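Purine nucleosidase, (IunH-1) (Sulfolobus solfataricus, PDB 3T8J) belongs to the nucleosidase clan and carries a sodium ion at the C-terminal ends of strands in its central, mostly parallel beta-sheet. Local coordinates at residues H3-D9 / L116-S122; V144-G148 / T241-A245. One frame throughout, in Å; residues are numbered along the deposited sequence.

Two buried contacts near the centre of the chain illustrate how one sheet is built and then packed. Interaction 1 is made within the sheet: strands 3-8 and 116-120 run parallel, joined by backbone hydrogen bonds, and the loops at their C-terminal ends close on a sodium ion. Interaction 2 lies on one face of the sheet, also in the core, where helix 237-246 packs against strand 141-147 through apolar and CH-pi contacts. Strands 116-120 and 141-147 are neighbours, so the two contacts meet: Trp145 NE1 lies 2.9 Å from Glu117 OE1, a probable hydrogen bond. Interaction 1 thus combines backbone bonds, apolar packing and, past the strand ends, metal binding; interaction 2 is almost wholly apolar.

Interaction 1 (H3-D9 / L116-S122); sequences HFIIDCD and LEFLAIS. With NA (sodium ion), chain B.
Phe4 and Glu117, paired on adjacent parallel strands, show how a register sets side chain over side chain. Glu117 CB sits over the face of the Phe4 ring, 3.8 Å from its centroid and 7° off the normal, a CH-pi contact. Phe4 holds its CG beside the backbone N (chi1 -86°), which swings the ring back across the neighbouring strand, where Leu119 CB meets its edge. The Glu117 carboxylate inclines to the ring plane by 41°; OE1 bonds to Trp145 and OE2 to Arg2 in a salt bridge, while a water joins OE2 to His3 N across the contact. On the same face, Ile6 and Leu119 lie side by side and point the same way, Ile6 CD1 and Leu119 CD2 3.8 Å apart. The opposite face carries Ile5, Phe118 and Asp7. With CG anti to the backbone N, Phe118 brings its ring alongside strand 3-8, and its CZ comes within 3.6 Å of Asp7 CB. Between the strands, Leu119 N donates to Ile5 O in an almost straight bond of 2.9 Å, and Asp7 N to Leu119 O.

Beyond the strands Ser122 takes over. Its OG donates to Asp7 O at 2.7 Å, tilted from the carbonyl plane, accepts a bent bond from Asp9 N, and binds sodium at 2.5 Å. Asp9 OD2 and Ile121 O each bind the ion at 2.3 Å; a water and Asp14 complete its shell. Asn37 N holds the other Asp9 oxygen, OD1, a second-shell bond that is likely to orient the carboxylate. At the C-terminal ends of these strands Ser122 OG thus links the two segments beside the ion, through Asp7 O, Asp9 N and the sodium itself.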
loop_
_atom_site.group_PDB
_atom_site.type_symbol
_atom_site.label_atom_id
_atom_site.label_comp_id
_atom_site.label_asym_id
_atom_site.label_seq_id
_atom_site.Cartn_x
_atom_site.Cartn_y
_atom_site.Cartn_z
ATOM N N HIS A 3 -19.587 -20.837 29.943
ATOM C CA HIS A 3 -20.511 -19.817 29.444
ATOM C C HIS A 3 -19.969 -19.204 28.153
ATOM O O HIS A 3 -18.832 -18.731 28.114
ATOM C CB HIS A 3 -20.688 -18.728 30.484
ATOM C CG HIS A 3 -21.052 -19.252 31.834
ATOM N ND1 HIS A 3 -22.336 -19.639 32.157
ATOM C CD2 HIS A 3 -20.293 -19.488 32.929
ATOM C CE1 HIS A 3 -22.355 -20.071 33.406
ATOM N NE2 HIS A 3 -21.128 -20.000 33.896
ATOM N N PHE A 4 -20.795 -19.222 27.110
ATOM C CA PHE A 4 -20.397 -18.766 25.779
ATOM C C PHE A 4 -21.324 -17.696 25.200
ATOM O O PHE A 4 -22.559 -17.767 25.328
ATOM C CB PHE A 4 -20.464 -19.926 24.769
ATOM C CG PHE A 4 -19.220 -20.772 24.695
ATOM C CD1 PHE A 4 -18.864 -21.615 25.732
ATOM C CD2 PHE A 4 -18.408 -20.762 23.565
ATOM C CE1 PHE A 4 -17.698 -22.405 25.650
ATOM C CE2 PHE A 4 -17.275 -21.554 23.473
ATOM C CZ PHE A 4 -16.929 -22.388 24.517
ATOM N N ILE A 5 -20.730 -16.756 24.477
ATOM C CA ILE A 5 -21.436 -15.988 23.434
ATOM C C ILE A 5 -21.060 -16.602 22.101
ATOM O O ILE A 5 -19.889 -16.913 21.855
ATOM C CB ILE A 5 -21.005 -14.516 23.420
ATOM C CG1 ILE A 5 -21.441 -13.824 24.687
ATOM C CG2 ILE A 5 -21.523 -13.797 22.151
ATOM C CD1 ILE A 5 -20.964 -12.345 24.796
ATOM N N ILE A 6 -22.058 -16.776 21.213
ATOM C CA ILE A 6 -21.774 -17.200 19.846
ATOM C C ILE A 6 -22.117 -16.046 18.911
ATOM O O ILE A 6 -23.205 -15.496 18.976
ATOM C CB ILE A 6 -22.521 -18.534 19.468
ATOM C CG1 ILE A 6 -22.130 -19.015 18.064
ATOM C CG2 ILE A 6 -24.024 -18.426 19.613
ATOM C CD1 ILE A 6 -22.700 -20.418 17.731
ATOM N N ASP A 7 -21.158 -15.678 18.060
ATOM C CA ASP A 7 -21.264 -14.542 17.137
ATOM C C ASP A 7 -21.397 -15.082 15.720
ATOM O O ASP A 7 -20.509 -15.775 15.227
ATOM C CB ASP A 7 -20.036 -13.632 17.305
ATOM C CG ASP A 7 -20.156 -12.310 16.535
ATOM O OD1 ASP A 7 -20.973 -11.420 16.890
ATOM O OD2 ASP A 7 -19.419 -12.147 15.520
ATOM N N CYS A 8 -22.536 -14.756 15.099
ATOM C CA CYS A 8 -23.042 -15.410 13.879
ATOM C C CYS A 8 -23.375 -14.438 12.732
ATOM O O CYS A 8 -24.142 -13.483 12.914
ATOM C CB CYS A 8 -24.346 -16.156 14.205
ATOM S SG CYS A 8 -24.168 -17.470 15.390
ATOM N N ASP A 9 -22.846 -14.731 11.531
ATOM C CA ASP A 9 -23.363 -14.200 10.255
ATOM C C ASP A 9 -24.241 -15.304 9.672
ATOM O O ASP A 9 -23.870 -16.011 8.754
ATOM C CB ASP A 9 -22.260 -13.717 9.277
ATOM C CG ASP A 9 -21.206 -14.781 8.901
ATOM O OD1 ASP A 9 -20.637 -14.677 7.786
ATOM O OD2 ASP A 9 -20.862 -15.684 9.711
ATOM N N LEU A 116 -16.223 -16.051 30.759
ATOM C CA LEU A 116 -16.916 -15.948 29.464
ATOM C C LEU A 116 -16.004 -16.379 28.321
ATOM O O LEU A 116 -14.852 -15.939 28.234
ATOM C CB LEU A 116 -17.425 -14.521 29.203
ATOM C CG LEU A 116 -18.403 -14.351 28.038
ATOM C CD1 LEU A 116 -19.674 -15.166 28.262
ATOM C CD2 LEU A 116 -18.692 -12.866 27.850
ATOM N N GLU A 117 -16.542 -17.200 27.413
ATOM C CA GLU A 117 -15.847 -17.595 26.217
ATOM C C GLU A 117 -16.596 -17.048 25.014
ATOM O O GLU A 117 -17.825 -16.963 25.029
ATOM C CB GLU A 117 -15.700 -19.115 26.148
ATOM C CG GLU A 117 -14.902 -19.658 27.381
ATOM C CD GLU A 117 -14.681 -21.162 27.338
ATOM O OE1 GLU A 117 -14.021 -21.632 26.384
ATOM O OE2 GLU A 117 -15.137 -21.878 28.286
ATOM N N PHE A 118 -15.854 -16.676 23.990
ATOM C CA PHE A 118 -16.433 -16.046 22.790
ATOM C C PHE A 118 -16.160 -16.915 21.573
ATOM O O PHE A 118 -15.009 -17.132 21.201
ATOM C CB PHE A 118 -15.835 -14.635 22.595
ATOM C CG PHE A 118 -16.573 -13.771 21.633
ATOM C CD1 PHE A 118 -17.511 -12.849 22.083
ATOM C CD2 PHE A 118 -16.304 -13.836 20.275
ATOM C CE1 PHE A 118 -18.212 -12.045 21.178
ATOM C CE2 PHE A 118 -17.006 -13.027 19.357
ATOM C CZ PHE A 118 -17.950 -12.112 19.835
ATOM N N LEU A 119 -17.232 -17.417 20.940
ATOM C CA LEU A 119 -17.101 -18.267 19.760
ATOM C C LEU A 119 -17.283 -17.374 18.524
ATOM O O LEU A 119 -18.409 -17.026 18.134
ATOM C CB LEU A 119 -18.106 -19.415 19.840
ATOM C CG LEU A 119 -18.106 -20.412 18.691
ATOM C CD1 LEU A 119 -16.747 -21.085 18.477
ATOM C CD2 LEU A 119 -19.199 -21.475 18.905
ATOM N N ALA A 120 -16.133 -16.958 17.982
ATOM C CA ALA A 120 -16.018 -16.024 16.872
ATOM C C ALA A 120 -15.936 -16.813 15.575
ATOM O O ALA A 120 -14.848 -17.016 15.013
ATOM C CB ALA A 120 -14.762 -15.136 17.051
ATOM N N ILE A 121 -17.107 -17.225 15.085
ATOM C CA ILE A 121 -17.212 -18.015 13.841
ATOM C C ILE A 121 -17.630 -17.177 12.631
ATOM O O ILE A 121 -18.094 -17.713 11.633
ATOM C CB ILE A 121 -18.133 -19.254 14.019
ATOM C CG1 ILE A 121 -19.484 -18.896 14.650
ATOM C CG2 ILE A 121 -17.425 -20.310 14.891
ATOM C CD1 ILE A 121 -20.567 -20.008 14.521
ATOM N N SER A 122 -17.461 -15.870 12.735
ATOM C CA SER A 122 -17.937 -14.886 11.764
ATOM C C SER A 122 -16.963 -13.718 11.650
ATOM O O SER A 122 -15.974 -13.638 12.425
ATOM C CB SER A 122 -19.315 -14.386 12.231
ATOM O OG SER A 122 -20.173 -15.497 12.552
HETATM NA NA NA B . -20.274 -17.448 11.032
HETATM O O HOH W 1 -16.578 -20.812 30.344
HETATM O O HOH W 2 -17.101 -13.672 15.110
HETATM O O HOH W 3 -20.444 -18.898 9.185
#

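Interaction 2 (V144-G148 / T241-A245); sequences VWVMG and TTAIA
Helix-on-sheet packing, the general way an alpha/beta fold covers its central sheet, joins helix 237-246 to strand 141-147. The two short segments run nearly antiparallel, at 155°, with their axes 8.9 Å apart. Trp145 and Ala245 form the main contact. Ala245 CB stands over the indole, 3.6 Å from the centroid of the five-membered ring and 9° off its normal, a CH-pi contact made squarely on the face. The Trp145 side chain turns CG to the backbone N side, anti to the carbonyl carbon (chi1 -57°), and the ring system spreads beneath the helix; Ala245 CA follows the CB across it, within 3.9 Å of CZ2 on the six-membered ring. Ile244 CG2 reaches the far end of the indole obliquely, 4.2 Å from CZ3.

One helical turn earlier, Thr241 points toward the strand, and its two branches divide the work. CG2 rests against the backbone between Val146 and Met147, 4.1 Å from Met147 N. OG1 touches the Met147 side chain, 3.4 Å from CB, and the two side chains cross at about a right angle. That hydroxyl is hydrogen-bonded to Pro237 O within its own helix, so its polar demand is met there even though it faces carbon.

Trp145 finds its polar partner in the neighbouring strand: NE1 bonds to Glu117 OE1, while Lys143 makes a cation-pi contact with the indole. With the N-H anchored in the sheet, the ring's rotation is probably restrained, leaving a flat apolar platform on which a methyl group allows the helix to approach closely.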
loop_
_atom_site.group_PDB
_atom_site.type_symbol
_atom_site.label_atom_id
_atom_site.label_comp_id
_atom_site.label_asym_id
_atom_site.label_seq_id
_atom_site.Cartn_x
_atom_site.Cartn_y
_atom_site.Cartn_z
ATOM N N VAL A 144 -11.101 -16.720 23.316
ATOM C CA VAL A 144 -11.732 -16.448 22.002
ATOM C C VAL A 144 -11.360 -17.603 21.087
ATOM O O VAL A 144 -10.174 -17.859 20.825
ATOM C CB VAL A 144 -11.286 -15.107 21.425
ATOM C CG1 VAL A 144 -12.031 -14.808 20.117
ATOM C CG2 VAL A 144 -11.549 -13.993 22.453
ATOM N N TRP A 145 -12.395 -18.264 20.549
ATOM C CA TRP A 145 -12.257 -19.359 19.589
ATOM C C TRP A 145 -12.613 -18.808 18.208
ATOM O O TRP A 145 -13.755 -18.454 17.980
ATOM C CB TRP A 145 -13.201 -20.497 19.973
ATOM C CG TRP A 145 -13.019 -21.059 21.368
ATOM C CD1 TRP A 145 -13.731 -20.733 22.504
ATOM C CD2 TRP A 145 -12.096 -22.082 21.766
ATOM N NE1 TRP A 145 -13.296 -21.491 23.565
ATOM C CE2 TRP A 145 -12.282 -22.312 23.144
ATOM C CE3 TRP A 145 -11.108 -22.810 21.090
ATOM C CZ2 TRP A 145 -11.531 -23.242 23.839
ATOM C CZ3 TRP A 145 -10.364 -23.740 21.795
ATOM C CH2 TRP A 145 -10.573 -23.932 23.158
ATOM N N VAL A 146 -11.619 -18.679 17.353
ATOM C CA VAL A 146 -11.769 -17.999 16.056
ATOM C C VAL A 146 -11.778 -19.010 14.918
ATOM O O VAL A 146 -10.841 -19.806 14.777
ATOM C CB VAL A 146 -10.615 -17.006 15.821
ATOM C CG1 VAL A 146 -10.691 -16.392 14.403
ATOM C CG2 VAL A 146 -10.621 -15.878 16.861
ATOM N N MET A 147 -12.847 -18.998 14.121
ATOM C CA MET A 147 -12.800 -19.659 12.814
ATOM C C MET A 147 -12.351 -18.552 11.859
ATOM O O MET A 147 -13.068 -17.537 11.679
ATOM C CB MET A 147 -14.155 -20.204 12.368
ATOM C CG MET A 147 -14.072 -21.104 11.137
ATOM S SD MET A 147 -13.835 -20.145 9.602
ATOM C CE MET A 147 -12.527 -21.093 8.813
ATOM N N GLY A 148 -11.163 -18.695 11.286
ATOM C CA GLY A 148 -10.690 -17.668 10.373
ATOM C C GLY A 148 -9.323 -17.951 9.827
ATOM O O GLY A 148 -8.561 -18.697 10.409
ATOM N N THR A 241 -14.634 -25.802 14.561
ATOM C CA THR A 241 -14.163 -24.843 15.554
ATOM C C THR A 241 -14.896 -25.069 16.879
ATOM O O THR A 241 -14.290 -25.114 17.945
ATOM C CB THR A 241 -14.369 -23.398 15.078
ATOM O OG1 THR A 241 -13.678 -23.217 13.823
ATOM C CG2 THR A 241 -13.862 -22.376 16.121
ATOM N N THR A 242 -16.209 -25.209 16.788
ATOM C CA THR A 242 -17.070 -25.423 17.951
ATOM C C THR A 242 -16.760 -26.749 18.662
ATOM O O THR A 242 -16.709 -26.822 19.893
ATOM C CB THR A 242 -18.562 -25.372 17.530
ATOM O OG1 THR A 242 -18.826 -24.136 16.839
ATOM C CG2 THR A 242 -19.491 -25.463 18.736
ATOM N N ALA A 243 -16.560 -27.799 17.873
ATOM C CA ALA A 243 -16.243 -29.124 18.422
ATOM C C ALA A 243 -14.933 -29.074 19.203
ATOM O O ALA A 243 -14.834 -29.677 20.268
ATOM C CB ALA A 243 -16.195 -30.199 17.305
ATOM N N ILE A 244 -13.938 -28.366 18.672
ATOM C CA ILE A 244 -12.647 -28.215 19.365
ATOM C C ILE A 244 -12.843 -27.377 20.640
ATOM O O ILE A 244 -12.241 -27.662 21.695
ATOM C CB ILE A 244 -11.593 -27.578 18.434
ATOM C CG1 ILE A 244 -11.191 -28.552 17.333
ATOM C CG2 ILE A 244 -10.358 -27.115 19.216
ATOM C CD1 ILE A 244 -10.453 -27.857 16.193
ATOM N N ALA A 245 -13.688 -26.338 20.581
ATOM C CA ALA A 245 -13.963 -25.548 21.803
ATOM C C ALA A 245 -14.558 -26.422 22.906
ATOM O O ALA A 245 -14.166 -26.340 24.075
ATOM C CB ALA A 245 -14.873 -24.360 21.494
#